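Local coordinates for protein transcriptional regulator, marR family, putative (Sulfolobus solfataricus, PDB 3F3X) that probably binds DNA as a dimeric winged helix-turn-helix regulator of the MarR family and thereby controls transcription, at residues Y60-Q64 and S65-A69; D72-A76 and K77-R81; N113-N116 and E117-D121. All blocks are in the same frame, centred on the assembly; numbering follows the deposited sequence.

Contact 1. Residues Y60-Q64 and S65-A69; sequences YFVTQ and SAITA. With SO4 (sulfate ion), chain B.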
loop_
_atom_site.group_PDB
_atom_site.type_symbol
_atom_site.label_atom_id
_atom_site.label_comp_id
_atom_site.label_asym_id
_atom_site.label_seq_id
_atom_site.Cartn_x
_atom_site.Cartn_y
_atom_site.Cartn_z
ATOM N N TYR A 60 -4.778 0.839 -11.643
ATOM C CA TYR A 60 -4.282 0.200 -10.433
ATOM C C TYR A 60 -2.913 0.647 -9.943
ATOM O O TYR A 60 -2.367 0.081 -8.999
ATOM C CB TYR A 60 -4.334 -1.315 -10.614
ATOM C CG TYR A 60 -5.764 -1.775 -10.803
ATOM C CD1 TYR A 60 -6.229 -2.207 -12.049
ATOM C CD2 TYR A 60 -6.682 -1.664 -9.759
ATOM C CE1 TYR A 60 -7.582 -2.508 -12.249
ATOM C CE2 TYR A 60 -8.034 -1.958 -9.944
ATOM C CZ TYR A 60 -8.479 -2.378 -11.194
ATOM O OH TYR A 60 -9.819 -2.647 -11.376
ATOM N N PHE A 61 -2.375 1.681 -10.577
ATOM C CA PHE A 61 -1.077 2.225 -10.203
ATOM C C PHE A 61 0.055 1.209 -10.123
ATOM O O PHE A 61 0.808 1.178 -9.151
ATOM C CB PHE A 61 -1.180 2.975 -8.871
ATOM C CG PHE A 61 -2.020 4.220 -8.939
ATOM C CD1 PHE A 61 -3.408 4.142 -9.008
ATOM C CD2 PHE A 61 -1.422 5.478 -8.937
ATOM C CE1 PHE A 61 -4.189 5.295 -9.076
ATOM C CE2 PHE A 61 -2.195 6.643 -9.005
ATOM C CZ PHE A 61 -3.580 6.549 -9.073
ATOM N N VAL A 62 0.172 0.373 -11.146
ATOM C CA VAL A 62 1.247 -0.603 -11.203
ATOM C C VAL A 62 1.921 -0.394 -12.555
ATOM O O VAL A 62 1.345 0.219 -13.455
ATOM C CB VAL A 62 0.724 -2.056 -11.096
ATOM C CG1 VAL A 62 0.138 -2.302 -9.713
ATOM C CG2 VAL A 62 -0.317 -2.309 -12.159
ATOM N N THR A 63 3.141 -0.888 -12.692
ATOM C CA THR A 63 3.875 -0.743 -13.941
ATOM C C THR A 63 3.245 -1.616 -15.023
ATOM O O THR A 63 2.544 -2.585 -14.718
ATOM C CB THR A 63 5.334 -1.172 -13.756
ATOM O OG1 THR A 63 5.378 -2.563 -13.419
ATOM C CG2 THR A 63 5.985 -0.373 -12.629
ATOM N N GLN A 64 3.483 -1.271 -16.284
ATOM C CA GLN A 64 2.941 -2.066 -17.373
ATOM C C GLN A 64 3.581 -3.443 -17.316
ATOM O O GLN A 64 2.989 -4.434 -17.745
ATOM C CB GLN A 64 3.221 -1.406 -18.729
ATOM C CG GLN A 64 2.170 -0.377 -19.136
ATOM C CD GLN A 64 2.409 0.190 -20.526
ATOM O OE1 GLN A 64 3.369 0.930 -20.752
ATOM N NE2 GLN A 64 1.539 -0.161 -21.467
ATOM N N SER A 65 4.796 -3.500 -16.779
ATOM C CA SER A 65 5.504 -4.767 -16.654
ATOM C C SER A 65 4.748 -5.643 -15.658
ATOM O O SER A 65 4.607 -6.846 -15.860
ATOM C CB SER A 65 6.936 -4.534 -16.164
ATOM O OG SER A 65 6.938 -3.974 -14.863
ATOM N N ALA A 66 4.259 -5.033 -14.585
ATOM C CA ALA A 66 3.509 -5.772 -13.575
ATOM C C ALA A 66 2.203 -6.292 -14.178
ATOM O O ALA A 66 1.816 -7.436 -13.942
ATOM C CB ALA A 66 3.219 -4.881 -12.373
ATOM N N ILE A 67 1.527 -5.447 -14.955
ATOM C CA ILE A 67 0.278 -5.839 -15.605
ATOM C C ILE A 67 0.541 -6.979 -16.587
ATOM O O ILE A 67 -0.182 -7.976 -16.600
ATOM C CB ILE A 67 -0.351 -4.656 -16.389
ATOM C CG1 ILE A 67 -0.827 -3.575 -15.416
ATOM C CG2 ILE A 67 -1.510 -5.157 -17.263
ATOM C CD1 ILE A 67 -1.907 -4.042 -14.441
ATOM N N THR A 68 1.581 -6.828 -17.406
ATOM C CA THR A 68 1.927 -7.846 -18.395
ATOM C C THR A 68 2.212 -9.194 -17.744
ATOM O O THR A 68 1.773 -10.235 -18.237
ATOM C CB THR A 68 3.163 -7.436 -19.215
ATOM O OG1 THR A 68 2.924 -6.171 -19.839
ATOM C CG2 THR A 68 3.451 -8.472 -20.293
ATOM N N ALA A 69 2.957 -9.171 -16.642
ATOM C CA ALA A 69 3.289 -10.399 -15.930
ATOM C C ALA A 69 2.015 -11.064 -15.418
ATOM O O ALA A 69 1.852 -12.275 -15.546
ATOM C CB ALA A 69 4.228 -10.097 -14.764
HETATM S S SO4 B . -11.432 -0.885 -8.597
HETATM O O1 SO4 B . -10.615 -1.156 -7.398
HETATM O O2 SO4 B . -11.505 -2.097 -9.426
HETATM O O3 SO4 B . -10.815 0.206 -9.379
HETATM O O4 SO4 B . -12.789 -0.500 -8.173
#
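Thr63 and Ser65 meet hydroxyl to hydroxyl at the start of helix 64-76, Thr63 OG1 lying 2.6 Å from Ser65 OG in a hydrogen bond that either could donate. Thr63 occupies the N-cap position, where a small hydroxyl residue is at home; chi1 of 63° sets OG1 between its own backbone N and carbonyl carbon, within bonding distance of the serine. Ile67 N bonds to Thr63 O, an i to i+4 helix bond. Gln64 O is gripped twice by Thr68, whose N and OG1 come from opposite faces of the carbonyl plane, OG1 at 2.7 Å and well above it.

The apolar contact joins Val62 to the buried Ile67. Val62 CG2 presses on Ile67 CD1 at 3.3 Å, tighter than usual, with the two branched chains crossing at about a right angle, while Ile67 also packs on Leu56 and Ala57 of helix 53-60.

Apart from this, Tyr60 OH donates to sulfate O2 over 2.6 Å; Lys44 and Arg59 of this chain and, from the second subunit, Lys16 and Gln9 bind the same ion. Hydroxyls thus fasten the opening turn of the presumed recognition helix, and the ion, probably from the crystallisation liquor, marks a cationic site at the subunit boundary.

Contact 2. Residues D72-A76 and K77-R81; sequences DKLEA and KGLVR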
loop_
_atom_site.group_PDB
_atom_site.type_symbol
_atom_site.label_atom_id
_atom_site.label_comp_id
_atom_site.label_asym_id
_atom_site.label_seq_id
_atom_site.Cartn_x
_atom_site.Cartn_y
_atom_site.Cartn_z
ATOM N N ASP A 72 -0.063 -12.458 -18.302
ATOM C CA ASP A 72 0.537 -13.663 -18.863
ATOM C C ASP A 72 -0.018 -14.896 -18.153
ATOM O O ASP A 72 -0.383 -15.879 -18.795
ATOM C CB ASP A 72 2.063 -13.658 -18.707
ATOM C CG ASP A 72 2.750 -12.658 -19.621
ATOM O OD1 ASP A 72 2.218 -12.359 -20.714
ATOM O OD2 ASP A 72 3.844 -12.185 -19.244
ATOM N N LYS A 73 -0.084 -14.842 -16.825
ATOM C CA LYS A 73 -0.591 -15.976 -16.060
ATOM C C LYS A 73 -2.092 -16.141 -16.231
ATOM O O LYS A 73 -2.582 -17.255 -16.430
ATOM C CB LYS A 73 -0.240 -15.821 -14.580
ATOM C CG LYS A 73 0.714 -16.896 -14.082
ATOM C CD LYS A 73 1.400 -16.504 -12.785
ATOM C CE LYS A 73 2.466 -17.526 -12.411
ATOM N NZ LYS A 73 3.285 -17.094 -11.244
ATOM N N LEU A 74 -2.821 -15.032 -16.167
ATOM C CA LEU A 74 -4.267 -15.077 -16.335
ATOM C C LEU A 74 -4.652 -15.656 -17.691
ATOM O O LEU A 74 -5.579 -16.458 -17.789
ATOM C CB LEU A 74 -4.861 -13.674 -16.185
ATOM C CG LEU A 74 -4.842 -13.103 -14.765
ATOM C CD1 LEU A 74 -5.274 -11.652 -14.796
ATOM C CD2 LEU A 74 -5.771 -13.915 -13.862
ATOM N N GLU A 75 -3.946 -15.252 -18.743
ATOM C CA GLU A 75 -4.270 -15.762 -20.065
ATOM C C GLU A 75 -3.920 -17.242 -20.177
ATOM O O GLU A 75 -4.643 -18.010 -20.808
ATOM C CB GLU A 75 -3.552 -14.957 -21.158
ATOM C CG GLU A 75 -3.855 -15.468 -22.560
ATOM C CD GLU A 75 -3.579 -14.443 -23.647
ATOM O OE1 GLU A 75 -2.555 -13.734 -23.558
ATOM O OE2 GLU A 75 -4.385 -14.363 -24.600
ATOM N N ALA A 76 -2.817 -17.638 -19.552
ATOM C CA ALA A 76 -2.390 -19.031 -19.576
ATOM C C ALA A 76 -3.440 -19.900 -18.882
ATOM O O ALA A 76 -3.647 -21.060 -19.253
ATOM C CB ALA A 76 -1.040 -19.173 -18.881
ATOM N N LYS A 77 -4.108 -19.325 -17.883
ATOM C CA LYS A 77 -5.146 -20.027 -17.129
ATOM C C LYS A 77 -6.495 -19.953 -17.836
ATOM O O LYS A 77 -7.483 -20.509 -17.352
ATOM C CB LYS A 77 -5.309 -19.413 -15.738
ATOM C CG LYS A 77 -4.076 -19.428 -14.866
ATOM C CD LYS A 77 -4.338 -18.635 -13.597
ATOM C CE LYS A 77 -3.090 -18.531 -12.752
ATOM N NZ LYS A 77 -3.322 -18.999 -11.368
ATOM N N GLY A 78 -6.542 -19.241 -18.958
ATOM C CA GLY A 78 -7.786 -19.113 -19.697
ATOM C C GLY A 78 -8.819 -18.201 -19.048
ATOM O O GLY A 78 -10.019 -18.315 -19.322
ATOM N N LEU A 79 -8.366 -17.294 -18.189
ATOM C CA LEU A 79 -9.277 -16.375 -17.513
ATOM C C LEU A 79 -9.473 -15.081 -18.299
ATOM O O LEU A 79 -10.490 -14.409 -18.153
ATOM C CB LEU A 79 -8.766 -16.076 -16.107
ATOM C CG LEU A 79 -8.544 -17.342 -15.272
ATOM C CD1 LEU A 79 -8.176 -16.945 -13.847
ATOM C CD2 LEU A 79 -9.801 -18.210 -15.285
ATOM N N VAL A 80 -8.485 -14.725 -19.111
ATOM C CA VAL A 80 -8.579 -13.546 -19.967
ATOM C C VAL A 80 -7.836 -13.892 -21.247
ATOM O O VAL A 80 -7.236 -14.965 -21.362
ATOM C CB VAL A 80 -7.894 -12.265 -19.374
ATOM C CG1 VAL A 80 -8.450 -11.937 -17.998
ATOM C CG2 VAL A 80 -6.372 -12.444 -19.341
ATOM N N ARG A 81 -7.892 -12.989 -22.214
ATOM C CA ARG A 81 -7.167 -13.176 -23.455
ATOM C C ARG A 81 -6.775 -11.795 -23.919
ATOM O O ARG A 81 -7.430 -10.807 -23.575
ATOM C CB ARG A 81 -8.030 -13.855 -24.535
ATOM C CG ARG A 81 -9.140 -12.992 -25.138
ATOM C CD ARG A 81 -9.729 -13.667 -26.381
ATOM N NE ARG A 81 -10.266 -14.992 -26.075
ATOM C CZ ARG A 81 -11.426 -15.207 -25.466
ATOM N NH1 ARG A 81 -12.190 -14.184 -25.105
ATOM N NH2 ARG A 81 -11.803 -16.444 -25.179
#
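Leu74 and Leu79 face each other across a Schellman motif, the turn that ends helix 64-76 and leads into strand 80-85, the first strand of the wing in this winged helix-turn-helix fold.

Backbone bonds make the cap. Leu79 N reaches back to Leu74 O over 2.9 Å, and Gly78 N to Glu75 O, standing far above that carbonyl plane. Lys77 N still bonds to Lys73 O in the helical manner. Gly78 has a phi of 73°, a backbone shape that favours glycine because it has no side chain to strain.

The apolar side is built by branched residues. Leu74 CD2 meets Leu79 CD1 at 3.9 Å, the two side chains crossing at about a right angle, and Leu74 CB rests on Val80 CG2 at 3.7 Å. Val80 N is buried here with no partner in the model. Helix 37-48 takes up Leu74 and Val80, whereas Leu79 leans on Val103 of helix 98-118.

Long charged chains lie outside this layer. The aliphatic part of Lys77 runs over Lys73 O, CG coming to 3.1 Å, before NZ bonds to Asn34 O. Glu75, with CG anti to its backbone N (chi1 179°), extends along the strand and forms a salt bridge with Arg82, while Arg81 pairs with Glu95. Where the backbones of helix and strand come nearest, Glu75 CA directs its hydrogen at Val80 O, the two heavy atoms 3.3 Å apart.

Contact 3. Residues N113-N116 and E117-D121; sequences NLVN and EMLSD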
loop_
_atom_site.group_PDB
_atom_site.type_symbol
_atom_site.label_atom_id
_atom_site.label_comp_id
_atom_site.label_asym_id
_atom_site.label_seq_id
_atom_site.Cartn_x
_atom_site.Cartn_y
_atom_site.Cartn_z
ATOM N N ASN A 113 -15.936 -11.224 1.923
ATOM C CA ASN A 113 -16.171 -11.833 3.231
ATOM C C ASN A 113 -14.991 -11.581 4.162
ATOM O O ASN A 113 -15.176 -11.293 5.346
ATOM C CB ASN A 113 -16.407 -13.345 3.097
ATOM C CG ASN A 113 -17.719 -13.672 2.402
ATOM O OD1 ASN A 113 -18.665 -12.892 2.454
ATOM N ND2 ASN A 113 -17.786 -14.834 1.762
ATOM N N LEU A 114 -13.782 -11.684 3.619
ATOM C CA LEU A 114 -12.571 -11.459 4.397
ATOM C C LEU A 114 -12.566 -10.040 4.955
ATOM O O LEU A 114 -12.339 -9.834 6.141
ATOM C CB LEU A 114 -11.325 -11.666 3.531
ATOM C CG LEU A 114 -9.987 -11.468 4.247
ATOM C CD1 LEU A 114 -9.893 -12.418 5.432
ATOM C CD2 LEU A 114 -8.844 -11.713 3.277
ATOM N N VAL A 115 -12.822 -9.057 4.098
ATOM C CA VAL A 115 -12.835 -7.667 4.544
ATOM C C VAL A 115 -13.991 -7.415 5.500
ATOM O O VAL A 115 -13.846 -6.725 6.513
ATOM C CB VAL A 115 -12.933 -6.699 3.355
ATOM C CG1 VAL A 115 -13.040 -5.265 3.867
ATOM C CG2 VAL A 115 -11.694 -6.857 2.475
ATOM N N ASN A 116 -15.146 -7.973 5.174
ATOM C CA ASN A 116 -16.303 -7.811 6.038
ATOM C C ASN A 116 -15.998 -8.377 7.419
ATOM O O ASN A 116 -16.331 -7.770 8.431
ATOM C CB ASN A 116 -17.504 -8.545 5.444
ATOM C CG ASN A 116 -18.706 -8.593 6.391
ATOM O OD1 ASN A 116 -18.912 -9.578 7.107
ATOM N ND2 ASN A 116 -19.508 -7.532 6.389
ATOM N N GLU A 117 -15.367 -9.546 7.453
ATOM C CA GLU A 117 -15.040 -10.188 8.736
ATOM C C GLU A 117 -14.123 -9.314 9.571
ATOM O O GLU A 117 -14.337 -9.089 10.753
ATOM C CB GLU A 117 -14.339 -11.537 8.535
ATOM C CG GLU A 117 -12.843 -11.422 8.205
ATOM C CD GLU A 117 -12.086 -12.727 8.336
ATOM O OE1 GLU A 117 -11.400 -12.910 9.366
ATOM O OE2 GLU A 117 -12.180 -13.576 7.423
ATOM N N MET A 118 -13.098 -8.802 8.920
ATOM C CA MET A 118 -12.125 -7.995 9.606
ATOM C C MET A 118 -12.611 -6.648 10.069
ATOM O O MET A 118 -12.303 -6.250 11.192
ATOM C CB MET A 118 -10.890 -7.800 8.741
ATOM C CG MET A 118 -10.189 -9.082 8.329
ATOM S SD MET A 118 -8.568 -8.627 7.599
ATOM C CE MET A 118 -9.024 -7.885 5.985
ATOM N N LEU A 119 -13.380 -5.960 9.230
ATOM C CA LEU A 119 -13.845 -4.611 9.538
ATOM C C LEU A 119 -15.303 -4.568 9.940
ATOM O O LEU A 119 -15.994 -3.571 9.721
ATOM C CB LEU A 119 -13.635 -3.715 8.312
ATOM C CG LEU A 119 -12.234 -3.676 7.690
ATOM C CD1 LEU A 119 -12.186 -2.652 6.549
ATOM C CD2 LEU A 119 -11.219 -3.317 8.771
ATOM N N SER A 120 -15.761 -5.650 10.549
ATOM C CA SER A 120 -17.145 -5.764 10.963
ATOM C C SER A 120 -17.664 -4.612 11.818
ATOM O O SER A 120 -18.795 -4.168 11.634
ATOM C CB SER A 120 -17.349 -7.080 11.712
ATOM O OG SER A 120 -16.541 -7.127 12.874
ATOM N N ASP A 121 -16.847 -4.130 12.748
ATOM C CA ASP A 121 -17.284 -3.052 13.632
ATOM C C ASP A 121 -16.860 -1.641 13.227
ATOM O O ASP A 121 -16.896 -0.719 14.046
ATOM C CB ASP A 121 -16.814 -3.332 15.064
ATOM C CG ASP A 121 -15.308 -3.225 15.219
ATOM O OD1 ASP A 121 -14.602 -3.068 14.198
ATOM O OD2 ASP A 121 -14.831 -3.303 16.371
#
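Asn113 O receives the N-H of Glu117 over 2.7 Å, with an angle of 155° at the hydrogen, the shortest sound polar bond in this last turn of helix 98-118. Two residues further along, Leu119 N bonds to Val115 O at 2.9 Å, approaching nearly along the C=O axis. Both are ordinary i to i+4 helix bonds, and with Leu119 the chain then leaves helical geometry.

The apolar contacts follow the same spacing. Val115 and Leu119 lie side by side and point the same way, CG1 of the valine 3.8 Å from CD1 of the leucine. The valine has CG1 anti to its backbone N (chi1 176°), which turns that methyl along the helix toward Leu119. Next to this pair, Leu114 CG meets Met118 CE at 4.1 Å. The methionine is bent at its thioether, chi3 -72°, so that its terminal methyl curls back over the preceding turn; a flexible, unbranched chain suits such a fold-back. Leu114, Val115 and Met118 all touch helix 3-33, the first two through Phe25, and the large apolar residues therefore occupy the buried side of the helix.

Polar residues take the outer side. Asn113 and Asn116 are exposed, as is Glu117, whose carboxylate forms a weak, long ion pair with Arg28.

At and beyond the helix end the second subunit takes part. Its Lys7 bonds to Leu119 O and packs against Val115, its Ile135 covers Leu119, and its Arg138 makes a salt bridge with Asp121. Such a helix end, apolar on one side and tied to the partner chain by charged residues, fits the helical dimerisation region of MarR-family proteins, and the segment lies within a predicted coiled coil.

Contacts 1 and 2 belong to opposite ends of one element, helix 64-76, their centres 15 Å apart: the first starts it with hydroxyl groups at the surface, the second ends it with a glycine turn over a buried leucine and valine layer, the contact as a whole being partly buried. Contact 3, also partly buried, ends a different helix, 98-118, about 28 Å from contact 1 between centres and on the other side of the chain's centre. Contacts 1 and 3 both touch the second subunit, whereas no other chain of the assembly reaches contact 2, whose charged residues find partners within their own chain. The first two thus bracket the helix presumed to read DNA, while the third lies where the subunits meet.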